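Local coordinates for protein diaminobutyrate-pyruvate transaminase and L-2,4-diaminobutyrate decarboxylase (Vibrio parahaemolyticus, PDB 2QMA) that probably uses pyridoxal 5'-phosphate to decarboxylate L-2,4-diaminobutyrate through this C-terminal, glutamate-decarboxylase-like domain of a longer two-enzyme protein, at residues 405-408 with 409-413; 475-478 with 479-483; 392-395 with 396-399. One frame throughout, in Å; residues are numbered along the deposited sequence.

Contact 1 (405-408 with 409-413)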
loop_
_atom_site.group_PDB
_atom_site.type_symbol
_atom_site.label_atom_id
_atom_site.label_comp_id
_atom_site.label_asym_id
_atom_site.label_seq_id
_atom_site.Cartn_x
_atom_site.Cartn_y
_atom_site.Cartn_z
ATOM N N GLU A 405 -24.127 -10.781 24.062
ATOM C CA GLU A 405 -25.032 -9.955 24.867
ATOM C C GLU A 405 -25.943 -9.051 24.025
ATOM O O GLU A 405 -27.131 -8.896 24.343
ATOM C CB GLU A 405 -24.215 -9.121 25.846
ATOM C CG GLU A 405 -23.644 -9.944 27.000
ATOM C CD GLU A 405 -22.807 -9.102 27.945
ATOM O OE1 GLU A 405 -22.534 -7.905 27.658
ATOM O OE2 GLU A 405 -22.416 -9.655 28.984
ATOM N N VAL A 406 -25.380 -8.447 22.979
ATOM C CA VAL A 406 -26.141 -7.622 22.026
ATOM C C VAL A 406 -27.145 -8.469 21.245
ATOM O O VAL A 406 -28.287 -8.070 21.110
ATOM C CB VAL A 406 -25.222 -6.803 21.096
ATOM C CG1 VAL A 406 -26.026 -6.071 19.941
ATOM C CG2 VAL A 406 -24.399 -5.821 21.938
ATOM N N ALA A 407 -26.718 -9.642 20.760
ATOM C CA ALA A 407 -27.650 -10.580 20.122
ATOM C C ALA A 407 -28.815 -10.871 21.056
ATOM O O ALA A 407 -29.961 -10.788 20.628
ATOM C CB ALA A 407 -26.958 -11.870 19.667
ATOM N N ASP A 408 -28.540 -11.141 22.337
ATOM C CA ASP A 408 -29.607 -11.392 23.328
ATOM C C ASP A 408 -30.545 -10.205 23.496
ATOM O O ASP A 408 -31.759 -10.366 23.618
ATOM C CB ASP A 408 -29.016 -11.756 24.694
ATOM C CG ASP A 408 -28.571 -13.198 24.767
ATOM O OD1 ASP A 408 -29.022 -14.009 23.922
ATOM O OD2 ASP A 408 -27.774 -13.519 25.671
HETATM N N MSE A 409 -29.971 -9.009 23.523
HETATM C CA MSE A 409 -30.742 -7.795 23.669
HETATM C C MSE A 409 -31.699 -7.626 22.481
HETATM O O MSE A 409 -32.860 -7.222 22.670
HETATM C CB MSE A 409 -29.774 -6.617 23.801
HETATM C CG MSE A 409 -30.393 -5.246 24.051
HETATM SE SE MSE A 409 -28.973 -3.912 23.695
HETATM C CE MSE A 409 -27.606 -4.746 24.760
ATOM N N ILE A 410 -31.226 -7.956 21.274
ATOM C CA ILE A 410 -32.077 -7.874 20.074
ATOM C C ILE A 410 -33.179 -8.965 20.098
ATOM O O ILE A 410 -34.325 -8.720 19.713
ATOM C CB ILE A 410 -31.225 -7.926 18.806
ATOM C CG1 ILE A 410 -30.412 -6.628 18.704
ATOM C CG2 ILE A 410 -32.074 -8.115 17.538
ATOM C CD1 ILE A 410 -29.304 -6.671 17.698
ATOM N N ARG A 411 -32.807 -10.151 20.591
ATOM C CA ARG A 411 -33.698 -11.311 20.682
ATOM C C ARG A 411 -34.956 -11.019 21.488
ATOM O O ARG A 411 -36.049 -11.475 21.133
ATOM C CB ARG A 411 -32.939 -12.482 21.323
ATOM C CG ARG A 411 -33.570 -13.843 21.109
ATOM C CD ARG A 411 -32.939 -14.894 22.040
ATOM N NE ARG A 411 -31.473 -14.885 22.023
ATOM C CZ ARG A 411 -30.733 -15.334 21.017
ATOM N NH1 ARG A 411 -31.338 -15.831 19.948
ATOM N NH2 ARG A 411 -29.394 -15.293 21.083
ATOM N N THR A 412 -34.804 -10.243 22.563
ATOM C CA THR A 412 -35.892 -9.996 23.517
ATOM C C THR A 412 -36.587 -8.640 23.280
ATOM O O THR A 412 -37.461 -8.214 24.046
ATOM C CB THR A 412 -35.371 -10.152 24.966
ATOM O OG1 THR A 412 -34.427 -9.116 25.251
ATOM C CG2 THR A 412 -34.674 -11.519 25.132
ATOM N N ASN A 413 -36.204 -8.001 22.178
ATOM C CA ASN A 413 -36.791 -6.738 21.758
ATOM C C ASN A 413 -37.705 -6.975 20.566
ATOM O O ASN A 413 -37.240 -7.328 19.467
ATOM C CB ASN A 413 -35.685 -5.725 21.424
ATOM C CG ASN A 413 -36.227 -4.352 21.110
ATOM O OD1 ASN A 413 -37.102 -4.186 20.267
ATOM N ND2 ASN A 413 -35.693 -3.354 21.784
#

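Contact 2 (475-478 with 479-483)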
loop_
_atom_site.group_PDB
_atom_site.type_symbol
_atom_site.label_atom_id
_atom_site.label_comp_id
_atom_site.label_asym_id
_atom_site.label_seq_id
_atom_site.Cartn_x
_atom_site.Cartn_y
_atom_site.Cartn_z
ATOM N N PRO A 475 -13.478 -1.825 21.639
ATOM C CA PRO A 475 -13.610 -2.622 22.868
ATOM C C PRO A 475 -14.110 -1.800 24.059
ATOM O O PRO A 475 -14.196 -2.312 25.188
ATOM C CB PRO A 475 -12.186 -3.170 23.073
ATOM C CG PRO A 475 -11.284 -2.053 22.539
ATOM C CD PRO A 475 -12.090 -1.379 21.422
ATOM N N CYS A 476 -14.471 -0.533 23.800
ATOM C CA CYS A 476 -14.780 0.436 24.877
ATOM C C CYS A 476 -16.256 0.817 24.972
ATOM O O CYS A 476 -16.625 1.726 25.703
ATOM C CB CYS A 476 -13.914 1.699 24.672
ATOM S SG CYS A 476 -12.152 1.423 24.934
ATOM N N LEU A 477 -17.089 0.126 24.213
ATOM C CA LEU A 477 -18.540 0.301 24.185
ATOM C C LEU A 477 -19.230 -0.378 25.366
ATOM O O LEU A 477 -18.745 -1.376 25.871
ATOM C CB LEU A 477 -19.088 -0.297 22.880
ATOM C CG LEU A 477 -18.486 0.212 21.562
ATOM C CD1 LEU A 477 -19.065 -0.579 20.367
ATOM C CD2 LEU A 477 -18.684 1.711 21.370
ATOM N N THR A 478 -20.366 0.185 25.798
ATOM C CA THR A 478 -21.095 -0.309 26.969
ATOM C C THR A 478 -22.493 -0.728 26.552
ATOM O O THR A 478 -22.936 -0.422 25.444
ATOM C CB THR A 478 -21.238 0.808 28.063
ATOM O OG1 THR A 478 -21.900 1.923 27.474
ATOM C CG2 THR A 478 -19.892 1.272 28.556
ATOM N N THR A 479 -23.187 -1.438 27.447
ATOM C CA THR A 479 -24.580 -1.839 27.229
ATOM C C THR A 479 -25.413 -0.637 26.808
ATOM O O THR A 479 -26.176 -0.717 25.857
ATOM C CB THR A 479 -25.199 -2.475 28.517
ATOM O OG1 THR A 479 -24.320 -3.489 29.011
ATOM C CG2 THR A 479 -26.580 -3.086 28.243
ATOM N N SER A 480 -25.257 0.477 27.517
ATOM C CA SER A 480 -26.054 1.676 27.256
ATOM C C SER A 480 -25.770 2.254 25.856
ATOM O O SER A 480 -26.645 2.871 25.253
ATOM C CB SER A 480 -25.815 2.726 28.352
ATOM O OG SER A 480 -24.424 3.021 28.412
ATOM N N ASP A 481 -24.548 2.065 25.346
ATOM C CA ASP A 481 -24.277 2.443 23.947
ATOM C C ASP A 481 -25.181 1.684 22.980
ATOM O O ASP A 481 -25.702 2.273 22.020
ATOM C CB ASP A 481 -22.799 2.194 23.573
ATOM C CG ASP A 481 -21.843 3.178 24.284
ATOM O OD1 ASP A 481 -22.225 4.348 24.484
ATOM O OD2 ASP A 481 -20.712 2.789 24.648
ATOM N N PHE A 482 -25.335 0.376 23.225
ATOM C CA PHE A 482 -26.108 -0.508 22.355
ATOM C C PHE A 482 -27.601 -0.259 22.497
ATOM O O PHE A 482 -28.307 -0.229 21.494
ATOM C CB PHE A 482 -25.723 -1.966 22.575
ATOM C CG PHE A 482 -24.414 -2.325 21.903
ATOM C CD1 PHE A 482 -24.366 -2.482 20.517
ATOM C CD2 PHE A 482 -23.233 -2.413 22.645
ATOM C CE1 PHE A 482 -23.162 -2.769 19.854
ATOM C CE2 PHE A 482 -21.980 -2.704 21.981
ATOM C CZ PHE A 482 -21.974 -2.896 20.592
ATOM N N GLU A 483 -28.062 -0.048 23.734
ATOM C CA GLU A 483 -29.446 0.293 23.977
ATOM C C GLU A 483 -29.841 1.564 23.238
ATOM O O GLU A 483 -30.873 1.619 22.567
ATOM C CB GLU A 483 -29.710 0.463 25.478
ATOM C CG GLU A 483 -29.664 -0.856 26.165
ATOM C CD GLU A 483 -29.986 -0.784 27.646
ATOM O OE1 GLU A 483 -29.819 0.293 28.284
ATOM O OE2 GLU A 483 -30.384 -1.845 28.169
#

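Contact 3 (392-395 with 396-399)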
loop_
_atom_site.group_PDB
_atom_site.type_symbol
_atom_site.label_atom_id
_atom_site.label_comp_id
_atom_site.label_asym_id
_atom_site.label_seq_id
_atom_site.Cartn_x
_atom_site.Cartn_y
_atom_site.Cartn_z
ATOM N N LEU A 392 -4.610 -7.105 24.053
ATOM C CA LEU A 392 -5.420 -7.307 22.822
ATOM C C LEU A 392 -6.267 -8.598 22.957
ATOM O O LEU A 392 -7.441 -8.617 22.613
ATOM C CB LEU A 392 -4.544 -7.357 21.561
ATOM C CG LEU A 392 -3.784 -6.068 21.168
ATOM C CD1 LEU A 392 -2.742 -6.314 20.050
ATOM C CD2 LEU A 392 -4.756 -4.952 20.749
ATOM N N GLY A 393 -5.657 -9.668 23.456
ATOM C CA GLY A 393 -6.393 -10.904 23.705
ATOM C C GLY A 393 -7.595 -10.662 24.589
ATOM O O GLY A 393 -8.717 -11.094 24.281
ATOM N N ASP A 394 -7.372 -9.935 25.670
ATOM C CA ASP A 394 -8.470 -9.585 26.604
ATOM C C ASP A 394 -9.599 -8.765 25.933
ATOM O O ASP A 394 -10.794 -9.001 26.193
ATOM C CB ASP A 394 -7.935 -8.851 27.837
ATOM C CG ASP A 394 -7.027 -9.701 28.722
ATOM O OD1 ASP A 394 -6.886 -10.934 28.556
ATOM O OD2 ASP A 394 -6.418 -9.094 29.619
HETATM N N MSE A 395 -9.224 -7.827 25.059
HETATM C CA MSE A 395 -10.206 -7.059 24.288
HETATM C C MSE A 395 -11.078 -7.979 23.443
HETATM O O MSE A 395 -12.292 -7.780 23.327
HETATM C CB MSE A 395 -9.515 -6.001 23.409
HETATM C CG MSE A 395 -8.748 -4.933 24.208
HETATM SE SE MSE A 395 -7.836 -3.673 23.120
HETATM C CE MSE A 395 -6.647 -2.889 24.404
ATOM N N TYR A 396 -10.458 -8.998 22.849
ATOM C CA TYR A 396 -11.185 -9.882 21.923
ATOM C C TYR A 396 -12.132 -10.783 22.695
ATOM O O TYR A 396 -13.253 -10.992 22.241
ATOM C CB TYR A 396 -10.234 -10.710 21.034
ATOM C CG TYR A 396 -9.225 -9.871 20.293
ATOM C CD1 TYR A 396 -9.557 -8.599 19.843
ATOM C CD2 TYR A 396 -7.925 -10.341 20.062
ATOM C CE1 TYR A 396 -8.610 -7.782 19.196
ATOM C CE2 TYR A 396 -6.972 -9.548 19.377
ATOM C CZ TYR A 396 -7.320 -8.271 18.952
ATOM O OH TYR A 396 -6.383 -7.493 18.282
ATOM N N ASP A 397 -11.683 -11.300 23.841
ATOM C CA ASP A 397 -12.560 -12.066 24.774
ATOM C C ASP A 397 -13.817 -11.232 25.081
ATOM O O ASP A 397 -14.945 -11.708 24.998
ATOM C CB ASP A 397 -11.815 -12.407 26.067
ATOM C CG ASP A 397 -10.669 -13.411 25.845
ATOM O OD1 ASP A 397 -10.581 -14.001 24.723
ATOM O OD2 ASP A 397 -9.868 -13.628 26.778
ATOM N N HIS A 398 -13.589 -9.973 25.428
ATOM C CA HIS A 398 -14.669 -8.998 25.670
ATOM C C HIS A 398 -15.650 -8.835 24.500
ATOM O O HIS A 398 -16.890 -8.839 24.676
ATOM C CB HIS A 398 -14.071 -7.644 26.018
ATOM C CG HIS A 398 -15.091 -6.558 26.052
ATOM N ND1 HIS A 398 -15.240 -5.640 25.033
ATOM C CD2 HIS A 398 -16.083 -6.312 26.938
ATOM C CE1 HIS A 398 -16.243 -4.829 25.324
ATOM N NE2 HIS A 398 -16.771 -5.216 26.478
ATOM N N LEU A 399 -15.083 -8.664 23.307
ATOM C CA LEU A 399 -15.858 -8.405 22.131
ATOM C C LEU A 399 -16.748 -9.598 21.856
ATOM O O LEU A 399 -17.897 -9.407 21.522
ATOM C CB LEU A 399 -14.953 -8.115 20.932
ATOM C CG LEU A 399 -14.243 -6.757 20.851
ATOM C CD1 LEU A 399 -13.330 -6.691 19.626
ATOM C CD2 LEU A 399 -15.268 -5.619 20.824
HETATM O O HOH W 1 -7.370 -13.278 26.631
#

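Contact 1 (405-408 with 409-413)
D408 and R411 lie side by side on the last turns of helix 389-411 and form a salt bridge. The arginine reaches back with two nitrogens, and both meet the same oxygen. NE of R411 is 3.2 Å from OD1 of D408, and NH2 of R411 is 3.1 Å from that OD1. The oxygen sits at the edge of the guanidinium, in its plane. The carboxylate is turned well out of that plane, at 64°. NH2 meets OD1 nearly along its C-O bond, whereas NE comes from the anti side. The R411 chain bends at chi3 (-49°), which brings the guanidinium edge back beside D408. NH1 of R411 makes a second salt bridge, to E421, so the arginine is held by two acids.

This is an i to i+3 ion pair at the C-terminal end of a helix. The backbone bond from N of T412 to O of D408 (3.2 Å) closes the last turn, and T412 is the first residue to leave helical geometry.

M409 is on another face of the helix. Its CB packs on the carbonyl oxygens of E405 and V406, and N of M409 bonds to O of E405 at 3.0 Å. CE of M409 stays 4.4 Å from CG2 of V406, a loose apolar touch. Both side chains also pack on F482 of helix 479-495.

Contact 2 (475-478 with 479-483)
With chi1 of 57°, T478 puts OG1 between its backbone N and carbonyl carbon, and with chi1 of -70°, D481 carries OD2 back to T478. OD2 of D481 accepts the backbone N-H of T478 at 2.9 Å, in a fairly straight bond. That donor comes from the anti side and lies 34° out of the carboxylate plane.

T478 is the N-cap residue of helix 479-495, and D481 is the third residue of that helix. A carboxylate here that takes the N-H of the N-cap residue is the side-chain half of a capping box. OG1 of T478 is 2.9 Å from OG of S480, a hydrogen bond in which either hydroxyl could donate. The same OG1 is 3.2 Å from OD2 of D481, but a bond there is weak and not settled. The two backbone bonds to O of T478, from N of D481 and N of F482, are both weak.

On the apolar side, L477 and F482 cross at about a right angle. CD1 of L477 lies 3.7 Å from CZ of F482, oblique to the ring, and CB of L477 packs against CE2. F482 also touches I104 and I472. O of L477 accepts from Q402 in the same chain and from Q16 of the second subunit.

The D481 carboxylate thus takes up the N-H of the residue just before the helix. Its negative charge at this end is probably eased by the helix dipole.

Contact 3 (392-395 with 396-399)
Y396 lays its ring against the backbone of the preceding turn, and this is the tight part of the contact. L392, M395 and Y396 are all buried. O of L392 sits 3.0 Å above the ring plane, over its centre. The same oxygen accepts the backbone N-H of Y396 at 3.1 Å. In Y396, chi1 of -53° places CG beside the backbone N, and this swings the ring back along the helix over that carbonyl. L392 and Y396 point the same way and run alongside each other. CB of L392 rests against CZ of Y396, 3.9 Å away, and the phenol oxygen also touches CB and CD2 of the leucine. OH of Y396 hydrogen-bonds to O of L326, the residue after K325.

The side with D394 and D397 is looser. Both acids are partly exposed and are linked through water. OD1 of D394 is 4.4 Å from OD2 of D397. A water between them donates to OD1 of D394 at 3.1 Å. Its approach to OD2 of D397 is unusually short, and the geometry there is doubtful. The water may lessen the repulsion of the like charges. Each acid also has its own partner outside, K390 for D394 and S305 for D397.

The ring of H398 leads away from the preceding turn. Its CB rests 3.2 Å from O of M395, and that oxygen lies near the ring plane, at an edge. W19 of the second subunit packs on D394 and M395.

The backbone bonds from N of D397 to O of G393 and from N of H398 to O of D394 are those of a regular alpha helix. Helix 389-411 here passes near the predicted cofactor-lysine site of this pyridoxal-dependent decarboxylase domain: the Y396 side chain is about 9 Å from that of K325, which carries no cofactor in this structure.

In the fold
Contact 3 comes first along the chain, then contact 1, then contact 2. Contacts 3 and 1 share helix 389-411, with centres about 20 Å apart. Contact 2 opens helix 479-495, after strand 465-471, and its centre is about 13 Å from that of contact 1 and 15 Å from that of contact 3. It touches both: F482 meets contact 1, while P475 meets M395, H398 and L399. The loop and the start of the C-terminal helix thus pack on helix 389-411. I410 reaches strands of the four-stranded antiparallel sheet. Helix 389-411 runs from near the subunit interface and K325 to the outer part of the chain, and loop 475-478 also meets the second subunit.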